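Local coordinates for arabinan endo-1,5-alpha-l-arabinosidase A (PDB 1GYH), which cleaves the alpha-1,5-linked arabinofuranosyl chain of arabinan, releasing almost exclusively arabinotriose during breakdown of the plant cell wall, at residues F195-S208 with G261-Y273. Numbering follows the deposited sequence.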
loop_
_atom_site.group_PDB
_atom_site.type_symbol
_atom_site.label_atom_id
_atom_site.label_comp_id
_atom_site.label_asym_id
_atom_site.label_seq_id
_atom_site.Cartn_x
_atom_site.Cartn_y
_atom_site.Cartn_z
ATOM N N PHE A 195 3.567 0.446 -5.047
ATOM C CA PHE A 195 3.851 1.726 -4.395
ATOM C C PHE A 195 4.917 2.430 -5.216
ATOM O O PHE A 195 5.899 1.791 -5.588
ATOM C CB PHE A 195 4.293 1.548 -2.931
ATOM C CG PHE A 195 4.336 2.861 -2.180
ATOM C CD1 PHE A 195 5.452 3.712 -2.279
ATOM C CD2 PHE A 195 3.230 3.302 -1.476
ATOM C CE1 PHE A 195 5.466 4.944 -1.628
ATOM C CE2 PHE A 195 3.228 4.499 -0.814
ATOM C CZ PHE A 195 4.358 5.340 -0.875
ATOM N N ILE A 196 4.686 3.699 -5.562
ATOM C CA ILE A 196 5.648 4.450 -6.363
ATOM C C ILE A 196 6.347 5.577 -5.571
ATOM O O ILE A 196 5.696 6.407 -4.929
ATOM C CB ILE A 196 4.991 4.987 -7.605
ATOM C CG1 ILE A 196 4.368 3.813 -8.418
ATOM C CG2 ILE A 196 6.026 5.783 -8.475
ATOM C CD1 ILE A 196 3.430 4.193 -9.517
ATOM N N LEU A 197 7.679 5.602 -5.667
ATOM C CA LEU A 197 8.487 6.685 -5.067
ATOM C C LEU A 197 9.344 7.353 -6.143
ATOM O O LEU A 197 10.042 6.697 -6.888
ATOM C CB LEU A 197 9.381 6.159 -3.935
ATOM C CG LEU A 197 10.309 7.201 -3.214
ATOM C CD1 LEU A 197 9.528 7.987 -2.229
ATOM C CD2 LEU A 197 11.508 6.497 -2.518
ATOM N N ARG A 198 9.280 8.676 -6.210
ATOM C CA ARG A 198 10.178 9.469 -7.070
ATOM C C ARG A 198 11.489 9.635 -6.360
ATOM O O ARG A 198 11.513 10.074 -5.225
ATOM C CB ARG A 198 9.566 10.850 -7.339
ATOM C CG ARG A 198 10.405 11.741 -8.286
ATOM C CD ARG A 198 10.595 11.193 -9.683
ATOM N NE ARG A 198 11.428 12.145 -10.434
ATOM C CZ ARG A 198 10.984 13.288 -10.901
ATOM N NH1 ARG A 198 9.693 13.592 -10.795
ATOM N NH2 ARG A 198 11.828 14.137 -11.493
ATOM N N LYS A 199 12.584 9.271 -7.027
ATOM C CA LYS A 199 13.963 9.516 -6.522
ATOM C C LYS A 199 14.916 9.835 -7.685
ATOM O O LYS A 199 15.079 9.033 -8.624
ATOM C CB LYS A 199 14.432 8.299 -5.717
ATOM C CG LYS A 199 15.918 8.330 -5.280
ATOM C CD LYS A 199 16.131 9.162 -4.025
ATOM C CE LYS A 199 17.624 9.246 -3.663
ATOM N NZ LYS A 199 17.744 9.798 -2.260
ATOM N N GLY A 200 15.578 10.996 -7.616
ATOM C CA GLY A 200 16.414 11.456 -8.725
ATOM C C GLY A 200 15.645 11.560 -10.032
ATOM O O GLY A 200 14.582 12.184 -10.089
ATOM N N ASP A 201 16.173 10.958 -11.088
ATOM C CA ASP A 201 15.556 11.045 -12.406
ATOM C C ASP A 201 14.518 9.928 -12.704
ATOM O O ASP A 201 13.947 9.891 -13.802
ATOM C CB ASP A 201 16.631 11.014 -13.501
ATOM C CG ASP A 201 17.610 12.174 -13.396
ATOM O OD1 ASP A 201 17.210 13.296 -12.965
ATOM O OD2 ASP A 201 18.801 12.034 -13.727
ATOM N N TYR A 202 14.241 9.070 -11.733
ATOM C CA TYR A 202 13.352 7.944 -11.951
ATOM C C TYR A 202 12.204 7.861 -10.949
ATOM O O TYR A 202 12.308 8.342 -9.803
ATOM C CB TYR A 202 14.129 6.652 -11.842
ATOM C CG TYR A 202 15.077 6.367 -12.965
ATOM C CD1 TYR A 202 14.645 5.764 -14.135
ATOM C CD2 TYR A 202 16.435 6.675 -12.846
ATOM C CE1 TYR A 202 15.535 5.482 -15.157
ATOM C CE2 TYR A 202 17.333 6.380 -13.871
ATOM C CZ TYR A 202 16.870 5.799 -15.013
ATOM O OH TYR A 202 17.738 5.509 -16.033
ATOM N N TYR A 203 11.113 7.238 -11.431
ATOM C CA TYR A 203 10.047 6.723 -10.586
ATOM C C TYR A 203 10.355 5.257 -10.286
ATOM O O TYR A 203 10.648 4.488 -11.202
ATOM C CB TYR A 203 8.691 6.830 -11.272
ATOM C CG TYR A 203 8.198 8.233 -11.438
ATOM C CD1 TYR A 203 8.619 9.007 -12.523
ATOM C CD2 TYR A 203 7.348 8.823 -10.503
ATOM C CE1 TYR A 203 8.183 10.321 -12.677
ATOM C CE2 TYR A 203 6.925 10.128 -10.645
ATOM C CZ TYR A 203 7.335 10.870 -11.738
ATOM O OH TYR A 203 6.928 12.175 -11.897
ATOM N N TYR A 204 10.294 4.878 -9.019
ATOM C CA TYR A 204 10.520 3.485 -8.624
ATOM C C TYR A 204 9.194 2.832 -8.193
ATOM O O TYR A 204 8.544 3.312 -7.272
ATOM C CB TYR A 204 11.544 3.349 -7.500
ATOM C CG TYR A 204 12.943 3.779 -7.948
ATOM C CD1 TYR A 204 13.277 5.129 -8.038
ATOM C CD2 TYR A 204 13.899 2.839 -8.314
ATOM C CE1 TYR A 204 14.562 5.522 -8.458
ATOM C CE2 TYR A 204 15.190 3.242 -8.767
ATOM C CZ TYR A 204 15.506 4.565 -8.825
ATOM O OH TYR A 204 16.759 4.949 -9.288
ATOM N N LEU A 205 8.859 1.725 -8.853
ATOM C CA LEU A 205 7.644 0.932 -8.545
ATOM C C LEU A 205 8.055 -0.241 -7.709
ATOM O O LEU A 205 8.820 -1.115 -8.173
ATOM C CB LEU A 205 6.959 0.457 -9.835
ATOM C CG LEU A 205 5.811 -0.578 -9.653
ATOM C CD1 LEU A 205 4.737 -0.031 -8.790
ATOM C CD2 LEU A 205 5.280 -0.972 -11.007
ATOM N N PHE A 206 7.583 -0.251 -6.468
ATOM C CA PHE A 206 7.725 -1.379 -5.589
ATOM C C PHE A 206 6.437 -2.256 -5.683
ATOM O O PHE A 206 5.350 -1.734 -5.804
ATOM C CB PHE A 206 7.870 -0.913 -4.124
ATOM C CG PHE A 206 9.070 -0.021 -3.865
ATOM C CD1 PHE A 206 10.288 -0.554 -3.518
ATOM C CD2 PHE A 206 8.960 1.356 -3.961
ATOM C CE1 PHE A 206 11.398 0.269 -3.313
ATOM C CE2 PHE A 206 10.081 2.180 -3.746
ATOM C CZ PHE A 206 11.269 1.634 -3.401
ATOM N N ALA A 207 6.602 -3.563 -5.581
ATOM C CA ALA A 207 5.489 -4.508 -5.609
ATOM C C ALA A 207 5.809 -5.718 -4.761
ATOM O O ALA A 207 6.975 -6.072 -4.543
ATOM C CB ALA A 207 5.193 -4.945 -7.063
ATOM N N SER A 208 4.736 -6.345 -4.255
ATOM C CA SER A 208 4.844 -7.540 -3.441
ATOM C C SER A 208 4.574 -8.765 -4.320
ATOM O O SER A 208 3.590 -8.802 -5.037
ATOM C CB SER A 208 3.873 -7.438 -2.254
ATOM O OG SER A 208 4.241 -6.418 -1.322
ATOM N N GLY A 261 6.366 -7.670 3.359
ATOM C CA GLY A 261 5.917 -6.960 2.194
ATOM C C GLY A 261 4.829 -5.927 2.436
ATOM O O GLY A 261 4.715 -5.354 3.536
ATOM N N HIS A 262 4.047 -5.710 1.383
ATOM C CA HIS A 262 3.024 -4.654 1.251
ATOM C C HIS A 262 3.544 -3.326 1.774
ATOM O O HIS A 262 3.106 -2.849 2.820
ATOM C CB HIS A 262 1.663 -4.993 1.908
ATOM C CG HIS A 262 0.547 -4.143 1.357
ATOM N ND1 HIS A 262 -0.554 -4.678 0.716
ATOM C CD2 HIS A 262 0.440 -2.804 1.223
ATOM C CE1 HIS A 262 -1.318 -3.700 0.267
ATOM N NE2 HIS A 262 -0.732 -2.551 0.560
ATOM N N ASN A 263 4.520 -2.772 1.057
ATOM C CA ASN A 263 5.284 -1.641 1.564
ATOM C C ASN A 263 4.781 -0.287 1.144
ATOM O O ASN A 263 3.991 -0.138 0.217
ATOM C CB ASN A 263 6.770 -1.752 1.119
ATOM C CG ASN A 263 6.967 -1.364 -0.292
ATOM O OD1 ASN A 263 6.602 -2.127 -1.182
ATOM N ND2 ASN A 263 7.510 -0.143 -0.538
ATOM N N SER A 264 5.304 0.715 1.839
ATOM C CA SER A 264 5.300 2.089 1.393
ATOM C C SER A 264 6.793 2.562 1.497
ATOM O O SER A 264 7.671 1.795 1.918
ATOM C CB SER A 264 4.338 2.951 2.224
ATOM O OG SER A 264 4.469 2.739 3.658
ATOM N N ALA A 265 7.034 3.821 1.129
ATOM C CA ALA A 265 8.406 4.390 1.063
ATOM C C ALA A 265 8.281 5.910 1.038
ATOM O O ALA A 265 7.342 6.459 0.436
ATOM C CB ALA A 265 9.153 3.888 -0.148
ATOM N N TYR A 266 9.188 6.581 1.747
ATOM C CA TYR A 266 9.091 8.002 1.971
ATOM C C TYR A 266 10.461 8.650 2.071
ATOM O O TYR A 266 11.461 7.994 2.431
ATOM C CB TYR A 266 8.346 8.299 3.278
ATOM C CG TYR A 266 6.960 7.652 3.319
ATOM C CD1 TYR A 266 5.873 8.283 2.744
ATOM C CD2 TYR A 266 6.773 6.412 3.913
ATOM C CE1 TYR A 266 4.598 7.711 2.785
ATOM C CE2 TYR A 266 5.501 5.808 3.959
ATOM C CZ TYR A 266 4.417 6.470 3.396
ATOM O OH TYR A 266 3.153 5.922 3.437
ATOM N N THR A 267 10.462 9.925 1.708
ATOM C CA THR A 267 11.578 10.821 1.922
ATOM C C THR A 267 11.163 11.823 2.991
ATOM O O THR A 267 10.253 12.611 2.792
ATOM C CB THR A 267 11.953 11.497 0.586
ATOM O OG1 THR A 267 12.415 10.518 -0.370
ATOM C CG2 THR A 267 13.165 12.468 0.788
ATOM N N TRP A 268 11.843 11.771 4.138
ATOM C CA TRP A 268 11.641 12.674 5.269
ATOM C C TRP A 268 12.976 13.375 5.619
ATOM O O TRP A 268 13.961 12.698 5.940
ATOM C CB TRP A 268 11.208 11.876 6.498
ATOM C CG TRP A 268 9.842 11.142 6.347
ATOM C CD1 TRP A 268 8.687 11.640 5.831
ATOM C CD2 TRP A 268 9.540 9.809 6.777
ATOM N NE1 TRP A 268 7.684 10.692 5.899
ATOM C CE2 TRP A 268 8.185 9.563 6.474
ATOM C CE3 TRP A 268 10.277 8.798 7.407
ATOM C CZ2 TRP A 268 7.559 8.355 6.768
ATOM C CZ3 TRP A 268 9.653 7.587 7.695
ATOM C CH2 TRP A 268 8.312 7.381 7.358
ATOM N N ASP A 269 12.993 14.707 5.548
ATOM C CA ASP A 269 14.165 15.493 5.980
ATOM C C ASP A 269 15.465 14.979 5.343
ATOM O O ASP A 269 16.478 14.809 6.040
ATOM C CB ASP A 269 14.312 15.470 7.499
ATOM C CG ASP A 269 13.049 15.859 8.203
ATOM O OD1 ASP A 269 12.389 16.862 7.831
ATOM O OD2 ASP A 269 12.618 15.195 9.150
ATOM N N GLY A 270 15.407 14.692 4.041
ATOM C CA GLY A 270 16.607 14.446 3.235
ATOM C C GLY A 270 17.143 13.031 3.313
ATOM O O GLY A 270 18.236 12.756 2.817
ATOM N N LYS A 271 16.365 12.108 3.889
ATOM C CA LYS A 271 16.759 10.690 3.925
ATOM C C LYS A 271 15.564 9.803 3.554
ATOM O O LYS A 271 14.417 10.219 3.689
ATOM C CB LYS A 271 17.230 10.315 5.312
ATOM C CG LYS A 271 18.570 10.919 5.672
ATOM C CD LYS A 271 18.824 10.807 7.163
ATOM C CE LYS A 271 19.057 9.337 7.589
ATOM N NZ LYS A 271 20.189 8.712 6.847
ATOM N N ASP A 272 15.834 8.577 3.128
ATOM C CA ASP A 272 14.762 7.733 2.596
ATOM C C ASP A 272 14.512 6.507 3.475
ATOM O O ASP A 272 15.459 5.963 4.088
ATOM C CB ASP A 272 15.107 7.290 1.194
ATOM C CG ASP A 272 15.504 8.457 0.273
ATOM O OD1 ASP A 272 14.851 9.539 0.268
ATOM O OD2 ASP A 272 16.467 8.321 -0.522
ATOM N N TYR A 273 13.245 6.054 3.481
ATOM C CA TYR A 273 12.773 5.023 4.404
ATOM C C TYR A 273 11.803 4.066 3.695
ATOM O O TYR A 273 10.973 4.462 2.891
ATOM C CB TYR A 273 12.114 5.655 5.630
ATOM C CG TYR A 273 13.059 6.578 6.447
ATOM C CD1 TYR A 273 13.194 7.921 6.109
ATOM C CD2 TYR A 273 13.785 6.101 7.548
ATOM C CE1 TYR A 273 14.044 8.777 6.830
ATOM C CE2 TYR A 273 14.646 6.947 8.292
ATOM C CZ TYR A 273 14.745 8.287 7.927
ATOM O OH TYR A 273 15.530 9.170 8.639
HETATM O O HOH W 1 11.696 11.343 -2.841
HETATM O O HOH W 2 15.873 11.405 -1.499
HETATM O O HOH W 3 4.419 -3.827 -1.935
#
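F195 lays one face of its ring on the backbone of S264. S264 CA stands 3.7 Å from the ring centroid, nearly on the ring normal, in a CH-pi contact. CG of F195 is anti to the backbone N (chi1 -169°), which carries the ring out over strand 261-268. The edge of the F195 ring points at the face of Y266 in a T-shaped pair, planes 64° apart. Y266 OH is held by M12 N. L197 continues the apolar row and rests its CD2 4.2 Å from A265 CB. The next link runs through water: water 1 donates to both R198 O and T267 OG1. K199 bends at chi2, and this brings NZ 2.6 Å from D272 OD2, on the syn lone pair, in a salt bridge. Water 2 joins NZ to D272 OD1. T267 OG1 also donates to OD1, from above the carboxylate plane, and W296 NE1 bonds OD2, so both oxygens are held.

Strands 191-199 and 257-268 are the innermost strands of two successive blades of the five-bladed beta-propeller. Each pairs with its next strand in a hairpin, and the contact packs one blade's sheet on the other's.

On the returning strand, F206 crosses the N263 side chain at about a right angle, ring and amide planes 76° apart. F206 CB lies 3.4 Å from N263 OD1, and the ring reaches A265 CB with CE2. N263 ND2 donates to S264 O from well above the carbonyl plane, not along a lone pair; the bond still limits rotation of the amide. S208 OG accepts from H262 N at 2.8 Å and donates to water 3, which also takes N263 N. This end lies near the catalytic centre: H262, the probable calcium ligand, touches D9, the likely proton acceptor.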